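Local coordinates for thiamine-binding periplasmic protein (Escherichia coli, PDB 2QRY), which binds thiamine, thiamine phosphate and thiamine diphosphate with high affinity in the periplasm as the solute-binding component of the ThiBPQ thiamine importer, at residues A[159-164]-A[322-327]; A[172-177]-A[184-189]; A[306-311]-A[318-323]; A[198-203]-A[215-220]. All coordinates share one frame; numbering follows the deposited sequence.

Contact 1 of 4, residues A[159-164]-A[322-327]; sequences QDPRTS and SEWQRA. With TPS (thiamin phosphate), chain E.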
# COMPACT_ATOMS: atom_id res chain seq x y z
N GLN A 159 6.10 0.65 -9.70
CA GLN A 159 5.03 1.62 -9.92
C GLN A 159 5.43 3.09 -9.84
O GLN A 159 6.43 3.45 -9.21
CB GLN A 159 3.88 1.38 -8.94
CG GLN A 159 3.41 -0.07 -8.85
CD GLN A 159 4.40 -0.93 -8.09
OE1 GLN A 159 4.96 -0.51 -7.09
NE2 GLN A 159 4.59 -2.15 -8.56
N ASP A 160 4.61 3.92 -10.47
CA ASP A 160 4.80 5.36 -10.51
C ASP A 160 4.52 5.95 -9.13
O ASP A 160 3.42 5.80 -8.60
CB ASP A 160 3.84 5.96 -11.53
CG ASP A 160 4.13 7.42 -11.81
OD1 ASP A 160 4.50 8.14 -10.86
OD2 ASP A 160 3.96 7.85 -12.97
N PRO A 161 5.51 6.62 -8.53
CA PRO A 161 5.34 7.22 -7.20
C PRO A 161 4.28 8.33 -7.13
O PRO A 161 3.82 8.69 -6.04
CB PRO A 161 6.75 7.72 -6.86
CG PRO A 161 7.36 7.97 -8.21
CD PRO A 161 6.90 6.77 -9.00
N ARG A 162 3.90 8.87 -8.28
CA ARG A 162 2.90 9.92 -8.34
C ARG A 162 1.48 9.35 -8.26
O ARG A 162 0.53 10.08 -7.96
CB ARG A 162 3.07 10.72 -9.65
CG ARG A 162 4.41 11.42 -9.78
CD ARG A 162 4.68 11.92 -11.21
NE ARG A 162 4.78 10.81 -12.15
CZ ARG A 162 5.21 10.92 -13.40
NH1 ARG A 162 5.60 12.10 -13.87
NH2 ARG A 162 5.26 9.85 -14.19
N THR A 163 1.34 8.06 -8.52
CA THR A 163 0.02 7.44 -8.50
C THR A 163 -0.16 6.28 -7.52
O THR A 163 -1.25 6.11 -6.95
CB THR A 163 -0.34 6.92 -9.91
OG1 THR A 163 0.60 5.93 -10.32
CG2 THR A 163 -0.33 8.06 -10.92
N SER A 164 0.89 5.49 -7.31
CA SER A 164 0.85 4.30 -6.45
C SER A 164 1.60 4.39 -5.11
O SER A 164 2.75 4.83 -5.06
CB SER A 164 1.39 3.10 -7.25
OG SER A 164 1.71 1.98 -6.43
N SER A 322 10.49 14.65 -8.77
CA SER A 322 11.00 15.40 -9.91
C SER A 322 12.36 14.86 -10.33
O SER A 322 12.65 14.71 -11.51
CB SER A 322 11.11 16.88 -9.55
OG SER A 322 11.58 17.63 -10.65
N GLU A 323 13.20 14.56 -9.35
CA GLU A 323 14.53 14.03 -9.62
C GLU A 323 14.39 12.63 -10.20
O GLU A 323 15.07 12.29 -11.17
CB GLU A 323 15.34 14.00 -8.33
CG GLU A 323 15.64 15.41 -7.82
CD GLU A 323 16.15 15.42 -6.39
OE1 GLU A 323 17.16 14.73 -6.10
OE2 GLU A 323 15.54 16.14 -5.55
N TRP A 324 13.51 11.83 -9.61
CA TRP A 324 13.27 10.47 -10.06
C TRP A 324 12.89 10.40 -11.54
O TRP A 324 13.52 9.67 -12.32
CB TRP A 324 12.14 9.82 -9.25
CG TRP A 324 11.54 8.60 -9.93
CD1 TRP A 324 12.10 7.36 -10.03
CD2 TRP A 324 10.31 8.55 -10.67
NE1 TRP A 324 11.30 6.54 -10.79
CE2 TRP A 324 10.19 7.25 -11.19
CE3 TRP A 324 9.30 9.48 -10.93
CZ2 TRP A 324 9.10 6.85 -11.97
CZ3 TRP A 324 8.21 9.08 -11.71
CH2 TRP A 324 8.12 7.78 -12.22
N GLN A 325 11.87 11.17 -11.94
CA GLN A 325 11.41 11.13 -13.32
C GLN A 325 12.46 11.60 -14.30
O GLN A 325 12.56 11.07 -15.41
CB GLN A 325 10.11 11.93 -13.48
CG GLN A 325 10.25 13.43 -13.58
CD GLN A 325 10.63 13.90 -14.98
OE1 GLN A 325 10.15 13.36 -15.98
NE2 GLN A 325 11.48 14.92 -15.05
N ARG A 326 13.28 12.56 -13.89
CA ARG A 326 14.33 13.06 -14.76
C ARG A 326 15.39 11.98 -14.96
O ARG A 326 15.92 11.81 -16.05
CB ARG A 326 14.97 14.32 -14.17
CG ARG A 326 16.11 14.89 -15.02
CD ARG A 326 16.76 16.09 -14.35
NE ARG A 326 15.83 17.20 -14.16
CZ ARG A 326 15.40 17.99 -15.14
NH1 ARG A 326 15.80 17.79 -16.40
NH2 ARG A 326 14.55 18.98 -14.87
N ALA A 327 15.69 11.25 -13.89
CA ALA A 327 16.71 10.21 -13.94
C ALA A 327 16.33 8.93 -14.68
O ALA A 327 17.19 8.28 -15.25
CB ALA A 327 17.15 9.86 -12.52
CM2 TPS E . -0.31 -10.95 -4.17
N3 TPS E . -1.32 -4.78 -2.14
C2 TPS E . -1.18 -4.91 -3.44
S1 TPS E . -1.26 -3.29 -4.03
C5 TPS E . -1.49 -2.48 -2.48
C4 TPS E . -1.49 -3.54 -1.60
CM4 TPS E . -1.65 -3.31 -0.10
C6 TPS E . -1.62 -1.00 -2.32
C7 TPS E . -1.63 -0.55 -3.78
O7 TPS E . -1.69 0.86 -3.96
N1A TPS E . 0.41 -9.06 -2.78
C2A TPS E . -0.59 -9.67 -3.42
N3A TPS E . -1.82 -9.17 -3.40
C4A TPS E . -2.11 -8.03 -2.74
N4A TPS E . -3.40 -7.53 -2.75
C5A TPS E . -1.06 -7.34 -2.05
C6A TPS E . 0.22 -7.92 -2.10
C7A TPS E . -1.29 -6.03 -1.26
P1 TPS E . -1.70 1.12 -5.55
O1 TPS E . -0.47 0.43 -6.19
O2 TPS E . -1.74 2.66 -5.89
O3 TPS E . -2.97 0.47 -6.14
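Pro161 packs against the indole of Trp324, and here the contact is tight. Pro161 CD stands 3.6 Å from the centroid of the six-membered ring of Trp324 and 13° off the ring normal, a CH-pi contact over the face. Pro161 CG lies beside it, 3.7 Å from Trp324 CE3 and displaced toward the rim. The rotation of the indole is further fixed by a hydrogen bond from Trp324 NE1 to the hydroxyl of Tyr158.

The proline sits in the loop between strand 156-159 and helix 165-178, which is shaped by an Asx turn: Arg162 N donates to Asp160 OD1 over 2.7 Å. The same oxygen accepts Arg162 NE at 3.0 Å through its syn lone pair, while Arg162 NH2 reaches Asp160 OD2 at 2.7 Å. The guanidinium therefore grips the carboxylate side-on, with both partners close to its own plane.

Toward solvent the packing is looser. The exposed guanidinium stands at the edge of the indole, its plane turned 82° from the ring, and Arg162 NE comes no nearer than 3.9 Å to Trp324 CZ3. The buried Asp160 carboxylate, held by that guanidinium, meets the ring obliquely, with Asp160 OD1 3.9 Å from Trp324 CH2.

Contact 2 of 4, residues A[172-177]-A[184-189]; sequences LWMQKV and QAWQKL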
# COMPACT_ATOMS: atom_id res chain seq x y z
N LEU A 172 10.74 6.42 -1.61
CA LEU A 172 11.25 6.78 -0.28
C LEU A 172 12.29 5.78 0.21
O LEU A 172 13.24 6.16 0.90
CB LEU A 172 10.09 6.89 0.70
CG LEU A 172 9.00 7.86 0.22
CD1 LEU A 172 7.77 7.75 1.10
CD2 LEU A 172 9.53 9.29 0.19
N TRP A 173 12.11 4.53 -0.16
CA TRP A 173 13.03 3.47 0.22
C TRP A 173 14.40 3.78 -0.36
O TRP A 173 15.42 3.70 0.33
CB TRP A 173 12.52 2.13 -0.29
CG TRP A 173 13.27 0.95 0.20
CD1 TRP A 173 14.12 0.90 1.27
CD2 TRP A 173 13.16 -0.39 -0.29
NE1 TRP A 173 14.54 -0.41 1.48
CE2 TRP A 173 13.96 -1.21 0.54
CE3 TRP A 173 12.45 -0.98 -1.35
CZ2 TRP A 173 14.07 -2.59 0.34
CZ3 TRP A 173 12.57 -2.36 -1.55
CH2 TRP A 173 13.37 -3.14 -0.70
N MSE A 174 14.42 4.13 -1.64
CA MSE A 174 15.66 4.49 -2.31
C MSE A 174 16.28 5.73 -1.65
O MSE A 174 17.50 5.83 -1.50
CB MSE A 174 15.39 4.78 -3.79
CG MSE A 174 15.10 3.56 -4.65
SE MSE A 174 16.72 2.64 -5.18
CE MSE A 174 17.23 3.77 -6.68
N GLN A 175 15.43 6.68 -1.27
CA GLN A 175 15.90 7.91 -0.64
C GLN A 175 16.60 7.61 0.69
O GLN A 175 17.62 8.21 1.03
CB GLN A 175 14.71 8.86 -0.41
CG GLN A 175 15.12 10.23 0.07
CD GLN A 175 15.90 11.00 -0.97
OE1 GLN A 175 16.72 11.85 -0.64
NE2 GLN A 175 15.63 10.73 -2.25
N LYS A 176 16.03 6.68 1.45
CA LYS A 176 16.61 6.28 2.73
C LYS A 176 18.00 5.68 2.48
O LYS A 176 18.96 5.98 3.18
CB LYS A 176 15.74 5.22 3.41
CG LYS A 176 14.50 5.75 4.11
CD LYS A 176 14.87 6.50 5.38
CE LYS A 176 13.63 6.88 6.16
NZ LYS A 176 13.95 7.61 7.41
N VAL A 177 18.08 4.83 1.46
CA VAL A 177 19.31 4.13 1.13
C VAL A 177 20.41 4.95 0.44
O VAL A 177 21.59 4.75 0.72
CB VAL A 177 18.97 2.87 0.28
CG1 VAL A 177 20.25 2.17 -0.17
CG2 VAL A 177 18.11 1.93 1.10
N GLN A 184 21.60 9.37 -9.13
CA GLN A 184 22.61 8.56 -9.79
C GLN A 184 22.20 7.10 -9.67
O GLN A 184 22.34 6.31 -10.61
CB GLN A 184 23.98 8.79 -9.13
CG GLN A 184 25.13 8.01 -9.77
CD GLN A 184 25.29 8.29 -11.25
OE1 GLN A 184 25.42 9.45 -11.67
NE2 GLN A 184 25.29 7.24 -12.07
N ALA A 185 21.67 6.73 -8.50
CA ALA A 185 21.22 5.37 -8.28
C ALA A 185 20.04 5.10 -9.21
O ALA A 185 19.95 4.02 -9.82
CB ALA A 185 20.78 5.19 -6.82
N TRP A 186 19.15 6.07 -9.33
CA TRP A 186 17.99 5.93 -10.20
C TRP A 186 18.39 5.71 -11.65
O TRP A 186 17.75 4.92 -12.36
CB TRP A 186 17.06 7.14 -10.07
CG TRP A 186 16.08 7.03 -8.91
CD1 TRP A 186 16.02 7.84 -7.80
CD2 TRP A 186 15.05 6.05 -8.75
NE1 TRP A 186 15.01 7.41 -6.97
CE2 TRP A 186 14.41 6.31 -7.52
CE3 TRP A 186 14.62 4.97 -9.53
CZ2 TRP A 186 13.35 5.53 -7.05
CZ3 TRP A 186 13.56 4.19 -9.06
CH2 TRP A 186 12.94 4.48 -7.83
N GLN A 187 19.42 6.40 -12.12
CA GLN A 187 19.86 6.21 -13.50
C GLN A 187 20.31 4.76 -13.71
O GLN A 187 20.04 4.17 -14.76
CB GLN A 187 21.00 7.17 -13.85
CG GLN A 187 20.54 8.61 -13.92
CD GLN A 187 21.67 9.58 -14.22
OE1 GLN A 187 22.38 9.43 -15.22
NE2 GLN A 187 21.84 10.57 -13.35
N LYS A 188 20.97 4.19 -12.71
CA LYS A 188 21.44 2.81 -12.79
C LYS A 188 20.26 1.84 -12.77
O LYS A 188 20.28 0.83 -13.47
CB LYS A 188 22.38 2.49 -11.63
CG LYS A 188 23.70 3.24 -11.65
CD LYS A 188 24.53 2.93 -10.41
CE LYS A 188 25.84 3.71 -10.39
NZ LYS A 188 26.57 3.49 -9.10
N LEU A 189 19.24 2.15 -11.96
CA LEU A 189 18.07 1.28 -11.88
C LEU A 189 17.26 1.36 -13.18
O LEU A 189 16.64 0.39 -13.59
CB LEU A 189 17.17 1.68 -10.71
CG LEU A 189 16.55 0.52 -9.90
CD1 LEU A 189 15.50 1.07 -8.93
CD2 LEU A 189 15.92 -0.50 -10.83
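A selenomethionine methyl group centred over a tryptophan face is the striking feature here: Met174 CE lies 3.9 Å from the centroid of the six-membered ring of Trp186, 17° off its normal. The selenium sits above the same face at a greater distance, with Met174 SE 4.9 Å from that centroid, so the pair is a Met-aromatic contact in which the methyl group makes the closer approach. It joins two consecutive helices, 165-178 and 182-190, in an alpha-alpha hairpin that is splayed rather than strictly antiparallel. The axes of the two short segments run at 126° and approach to 11.2 Å, a spacing bridged by side chains alone.

Two bends in the Met174 chain, chi2 and chi3 both -81°, lay its selenium and methyl over the indole, while Met174 CG meets the rim of the same face, 3.6 Å from Trp186 CZ2. Leu144 and Val148 of helix 144-149 also touch Met174. On the face of the Trp186 ring opposite the methyl lies the indole of Trp324 from helix 310-328, in an edge-to-face arrangement, so the Trp186 ring is held between two helices. All four residues touching across the hairpin are buried and meet through apolar groups.

The methyl also meets two side chains of segment 184-189: Met174 CE is 3.8 Å from Ala185 CB and, one helical turn further along, 3.9 Å from Leu189 CD1.

Contact 3 of 4, residues A[306-311]-A[318-323]; sequences LEFTPA and QAWISE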
# COMPACT_ATOMS: atom_id res chain seq x y z
N LEU A 306 12.14 0.86 8.04
CA LEU A 306 12.47 2.22 7.64
C LEU A 306 11.22 3.04 7.38
O LEU A 306 10.28 2.55 6.74
CB LEU A 306 13.32 2.21 6.37
CG LEU A 306 14.67 1.49 6.41
CD1 LEU A 306 15.23 1.40 5.01
CD2 LEU A 306 15.63 2.23 7.34
N GLU A 307 11.22 4.29 7.84
CA GLU A 307 10.07 5.17 7.66
C GLU A 307 10.41 6.65 7.84
O GLU A 307 11.23 7.02 8.69
CB GLU A 307 8.97 4.76 8.65
CG GLU A 307 7.72 5.64 8.64
CD GLU A 307 6.73 5.25 9.74
OE1 GLU A 307 7.16 5.14 10.90
OE2 GLU A 307 5.53 5.07 9.44
N PHE A 308 9.78 7.49 7.02
CA PHE A 308 9.94 8.94 7.12
C PHE A 308 8.70 9.38 7.87
O PHE A 308 7.71 8.66 7.89
CB PHE A 308 9.91 9.61 5.75
CG PHE A 308 11.21 9.57 5.02
CD1 PHE A 308 11.34 8.81 3.86
CD2 PHE A 308 12.30 10.31 5.48
CE1 PHE A 308 12.55 8.78 3.17
CE2 PHE A 308 13.51 10.29 4.79
CZ PHE A 308 13.64 9.52 3.64
N THR A 309 8.75 10.56 8.49
CA THR A 309 7.58 11.06 9.20
C THR A 309 6.68 11.64 8.11
O THR A 309 7.17 12.02 7.05
CB THR A 309 7.94 12.17 10.19
OG1 THR A 309 8.31 13.36 9.47
CG2 THR A 309 9.10 11.73 11.08
N PRO A 310 5.36 11.70 8.36
CA PRO A 310 4.46 12.25 7.34
C PRO A 310 4.89 13.65 6.92
O PRO A 310 4.72 14.03 5.76
CB PRO A 310 3.11 12.25 8.05
CG PRO A 310 3.21 11.00 8.89
CD PRO A 310 4.59 11.14 9.48
N ALA A 311 5.46 14.40 7.85
CA ALA A 311 5.91 15.75 7.55
C ALA A 311 7.09 15.76 6.59
O ALA A 311 7.15 16.57 5.66
CB ALA A 311 6.29 16.48 8.85
N GLN A 318 7.77 16.15 -3.69
CA GLN A 318 7.71 16.75 -5.02
C GLN A 318 9.10 16.86 -5.63
O GLN A 318 9.28 16.57 -6.82
CB GLN A 318 7.05 18.12 -4.97
CG GLN A 318 5.64 18.10 -4.35
CD GLN A 318 4.66 17.21 -5.10
OE1 GLN A 318 3.56 16.94 -4.62
NE2 GLN A 318 5.05 16.74 -6.29
N ALA A 319 10.08 17.26 -4.84
CA ALA A 319 11.44 17.38 -5.36
C ALA A 319 12.05 15.99 -5.63
O ALA A 319 12.77 15.81 -6.61
CB ALA A 319 12.32 18.16 -4.39
N TRP A 320 11.75 15.02 -4.77
CA TRP A 320 12.30 13.67 -4.96
C TRP A 320 11.69 13.00 -6.17
O TRP A 320 12.37 12.25 -6.88
CB TRP A 320 12.07 12.81 -3.71
CG TRP A 320 12.92 13.24 -2.56
CD1 TRP A 320 14.08 13.95 -2.62
CD2 TRP A 320 12.69 12.96 -1.17
NE1 TRP A 320 14.60 14.12 -1.36
CE2 TRP A 320 13.76 13.52 -0.45
CE3 TRP A 320 11.69 12.28 -0.47
CZ2 TRP A 320 13.86 13.43 0.94
CZ3 TRP A 320 11.79 12.18 0.92
CH2 TRP A 320 12.87 12.76 1.61
N ILE A 321 10.41 13.25 -6.41
CA ILE A 321 9.74 12.68 -7.56
C ILE A 321 10.27 13.34 -8.84
O ILE A 321 10.48 12.67 -9.86
CB ILE A 321 8.22 12.88 -7.45
CG1 ILE A 321 7.65 11.83 -6.49
CG2 ILE A 321 7.57 12.80 -8.83
CD1 ILE A 321 6.19 12.00 -6.14
N SER A 322 10.49 14.65 -8.77
CA SER A 322 11.00 15.40 -9.91
C SER A 322 12.36 14.86 -10.33
O SER A 322 12.65 14.71 -11.51
CB SER A 322 11.11 16.88 -9.55
OG SER A 322 11.58 17.63 -10.65
N GLU A 323 13.20 14.56 -9.35
CA GLU A 323 14.53 14.03 -9.62
C GLU A 323 14.39 12.63 -10.20
O GLU A 323 15.07 12.29 -11.17
CB GLU A 323 15.34 14.00 -8.33
CG GLU A 323 15.64 15.41 -7.82
CD GLU A 323 16.15 15.42 -6.39
OE1 GLU A 323 17.16 14.73 -6.10
OE2 GLU A 323 15.54 16.14 -5.55
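Phe308 and Trp320 adopt similar first torsions, chi1 -82° and -70°, which set CG beside the backbone N and anti to the carbonyl carbon in each. From their separate backbones the two side chains then extend toward each other from opposite directions. The reach is long: the CA atoms of Phe308 and Trp320 remain 13.2 Å apart, and the rings alone close the gap.

They meet neither as a stack nor edge-to-face. The centroids of the Phe308 ring and the six-membered ring of Trp320 are 5.3 Å apart, and the planes are inclined at 40°. The far corner of the indole does the touching: Trp320 CH2 is 3.9 Å from Phe308 CZ and sits over one face of the phenyl ring, offset toward its rim. Trp320 CZ3 follows at 4.1 Å from Phe308 CE1. The contact is small, burying 72 Å² in total, and both residues are partly exposed.

On the opposite face of the phenyl ring lies the ammonium end of Lys176 from helix 165-178, in a cation-pi contact; Lys176 NZ is also hydrogen-bonded to Glu307 O. The phenyl ring is thus sandwiched between a charge and an indole. Leu172 and Gln175 of the same helix touch Trp320.

Between the two aromatic residues the chain enters helix 310-328, which is kinked around Gln318. Thr309 is its N-cap, the threonine side chain capping a backbone N in the first turn while Thr309 N donates to Glu312 OE1: a capping box starting the C-terminal helix.

Contact 4 of 4, residues A[198-203]-A[215-220]; sequences KGWSEA and VLSYTT. With TPS (thiamin phosphate), chain E.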
# COMPACT_ATOMS: atom_id res chain seq x y z
N LYS A 198 1.17 2.65 -13.49
CA LYS A 198 0.52 3.58 -12.57
C LYS A 198 0.08 2.86 -11.30
O LYS A 198 0.08 3.44 -10.21
CB LYS A 198 -0.70 4.22 -13.23
CG LYS A 198 -0.38 5.32 -14.22
CD LYS A 198 -1.67 5.92 -14.78
CE LYS A 198 -1.41 7.27 -15.39
NZ LYS A 198 -0.26 7.20 -16.33
N GLY A 199 -0.31 1.60 -11.45
CA GLY A 199 -0.76 0.84 -10.31
C GLY A 199 -0.07 -0.50 -10.16
O GLY A 199 0.52 -1.03 -11.10
N TRP A 200 -0.16 -1.04 -8.95
CA TRP A 200 0.45 -2.32 -8.60
C TRP A 200 -0.11 -3.49 -9.41
O TRP A 200 0.63 -4.32 -9.92
CB TRP A 200 0.24 -2.57 -7.11
CG TRP A 200 0.57 -3.95 -6.67
CD1 TRP A 200 1.79 -4.42 -6.27
CD2 TRP A 200 -0.32 -5.07 -6.63
NE1 TRP A 200 1.72 -5.77 -5.98
CE2 TRP A 200 0.43 -6.19 -6.19
CE3 TRP A 200 -1.68 -5.24 -6.91
CZ2 TRP A 200 -0.14 -7.46 -6.04
CZ3 TRP A 200 -2.25 -6.51 -6.75
CH2 TRP A 200 -1.48 -7.60 -6.32
N SER A 201 -1.43 -3.56 -9.54
CA SER A 201 -2.06 -4.65 -10.27
C SER A 201 -1.41 -4.97 -11.61
O SER A 201 -1.05 -6.12 -11.87
CB SER A 201 -3.54 -4.36 -10.47
OG SER A 201 -4.23 -4.47 -9.25
N GLU A 202 -1.28 -3.97 -12.47
CA GLU A 202 -0.68 -4.19 -13.79
C GLU A 202 0.77 -4.64 -13.66
O GLU A 202 1.22 -5.54 -14.38
CB GLU A 202 -0.73 -2.91 -14.63
CG GLU A 202 -0.02 -3.06 -15.96
CD GLU A 202 -0.11 -1.82 -16.82
OE1 GLU A 202 -0.46 -0.74 -16.29
OE2 GLU A 202 0.18 -1.93 -18.02
N ALA A 203 1.50 -4.01 -12.74
CA ALA A 203 2.90 -4.34 -12.49
C ALA A 203 3.07 -5.81 -12.14
O ALA A 203 3.87 -6.52 -12.74
CB ALA A 203 3.44 -3.48 -11.36
N VAL A 215 9.68 -7.50 -9.31
CA VAL A 215 8.65 -6.45 -9.27
C VAL A 215 8.54 -5.93 -7.85
O VAL A 215 8.58 -6.71 -6.89
CB VAL A 215 7.22 -6.93 -9.61
CG1 VAL A 215 6.97 -6.77 -11.09
CG2 VAL A 215 7.01 -8.36 -9.12
N LEU A 216 8.37 -4.62 -7.71
CA LEU A 216 8.21 -4.06 -6.38
C LEU A 216 6.82 -4.47 -5.87
O LEU A 216 5.82 -4.20 -6.52
CB LEU A 216 8.29 -2.54 -6.38
CG LEU A 216 8.21 -2.12 -4.92
CD1 LEU A 216 9.46 -1.37 -4.56
CD2 LEU A 216 6.95 -1.33 -4.64
N SER A 217 6.79 -5.14 -4.73
CA SER A 217 5.53 -5.58 -4.14
C SER A 217 5.64 -5.60 -2.61
O SER A 217 6.16 -4.65 -2.02
CB SER A 217 5.15 -6.97 -4.67
OG SER A 217 3.78 -7.25 -4.43
N TYR A 218 5.17 -6.67 -1.97
CA TYR A 218 5.22 -6.76 -0.50
C TYR A 218 5.81 -8.05 0.07
O TYR A 218 5.74 -9.11 -0.55
CB TYR A 218 3.82 -6.58 0.07
CG TYR A 218 3.22 -5.21 -0.14
CD1 TYR A 218 2.66 -4.86 -1.37
CD2 TYR A 218 3.19 -4.28 0.90
CE1 TYR A 218 2.07 -3.61 -1.55
CE2 TYR A 218 2.61 -3.02 0.72
CZ TYR A 218 2.05 -2.70 -0.50
OH TYR A 218 1.46 -1.48 -0.69
N THR A 219 6.35 -7.96 1.29
CA THR A 219 6.94 -9.13 1.93
C THR A 219 5.90 -10.23 2.11
O THR A 219 6.25 -11.38 2.33
CB THR A 219 7.51 -8.83 3.34
OG1 THR A 219 6.49 -8.27 4.18
CG2 THR A 219 8.69 -7.87 3.25
N THR A 220 4.63 -9.85 2.00
CA THR A 220 3.52 -10.78 2.17
C THR A 220 2.96 -11.33 0.85
O THR A 220 2.09 -12.21 0.86
CB THR A 220 2.37 -10.10 2.95
OG1 THR A 220 2.12 -8.79 2.41
CG2 THR A 220 2.71 -9.99 4.44
CM2 TPS E . -0.31 -10.95 -4.17
N3 TPS E . -1.32 -4.78 -2.14
C2 TPS E . -1.18 -4.91 -3.44
S1 TPS E . -1.26 -3.29 -4.03
C5 TPS E . -1.49 -2.48 -2.48
C4 TPS E . -1.49 -3.54 -1.60
CM4 TPS E . -1.65 -3.31 -0.10
C6 TPS E . -1.62 -1.00 -2.32
C7 TPS E . -1.63 -0.55 -3.78
O7 TPS E . -1.69 0.86 -3.96
N1A TPS E . 0.41 -9.06 -2.78
C2A TPS E . -0.59 -9.67 -3.42
N3A TPS E . -1.82 -9.17 -3.40
C4A TPS E . -2.11 -8.03 -2.74
N4A TPS E . -3.40 -7.53 -2.75
C5A TPS E . -1.06 -7.34 -2.05
C6A TPS E . 0.22 -7.92 -2.10
C7A TPS E . -1.29 -6.03 -1.26
P1 TPS E . -1.70 1.12 -5.55
O1 TPS E . -0.47 0.43 -6.19
O2 TPS E . -1.74 2.66 -5.89
O3 TPS E . -2.97 0.47 -6.14
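The indole of Trp200 carries thiamin phosphate over one face and Ser217 at its edge. The thiazolium ring does not lie flat on it: its plane is nearly perpendicular to the indole, and its S1-C2 side bears down on the centre. TPS C2 is 3.3 Å from Trp200 CD2, and TPS S1 is 3.3 Å from Trp200 CG. Further out, Trp200 CH2 approaches the pyrimidine at TPS N3A, 3.3 Å away.

At the edge, Trp200 NE1 donates to Ser217 OG over 3.0 Å with an N-H...O angle of 160°, the oxygen lying close to the ring plane. Ser217 OG is also hydrogen-bonded to Ser221 OG, itself a partner of the ligand, so the serine links the tryptophan to a second binding residue. With CG anti to the backbone N (chi1 169°), the indole extends toward strand 214-218. Tyr218, from that strand, comes obliquely to the thiazolium, Tyr218 CE1 standing 3.6 Å from TPS C4.

Trp200 also uses its backbone: Trp200 N donates to phosphate oxygen TPS O1 at 3.1 Å, with a bent angle of 143°. This is the first turn of helix 200-208, after the N-cap Gly199, and the helix end would probably favour the anionic phosphate. Trp200 and Tyr218 are both thiamine-binding residues, and these two aromatic side chains, with a helix N-terminus at the phosphate, form part of the ligand cleft of this periplasmic solute-binding protein.

Contacts 1, 2 and 3 cluster on one side of the chain's centre, with centres 11 to 12 Å apart, around helices 165-178, 182-190 and the C-terminal helix 310-328. Contacts 1 and 3 share Ser322 and Glu323 on that last helix. Along the chain, contacts 2 and 4 both fall between the two segments of contact 1, contact 2 first; then contact 3 opens at 306-311 and ends on the same helix as contact 1. Contact 4 is about 15 Å from contact 1, centre to centre, yet they touch: Gln159 NE2 is 3.1 Å from Leu216 O, a probable hydrogen bond. Both also reach thiamin phosphate, so the loop after strand 156-159 connects the helical cluster with the binding cleft.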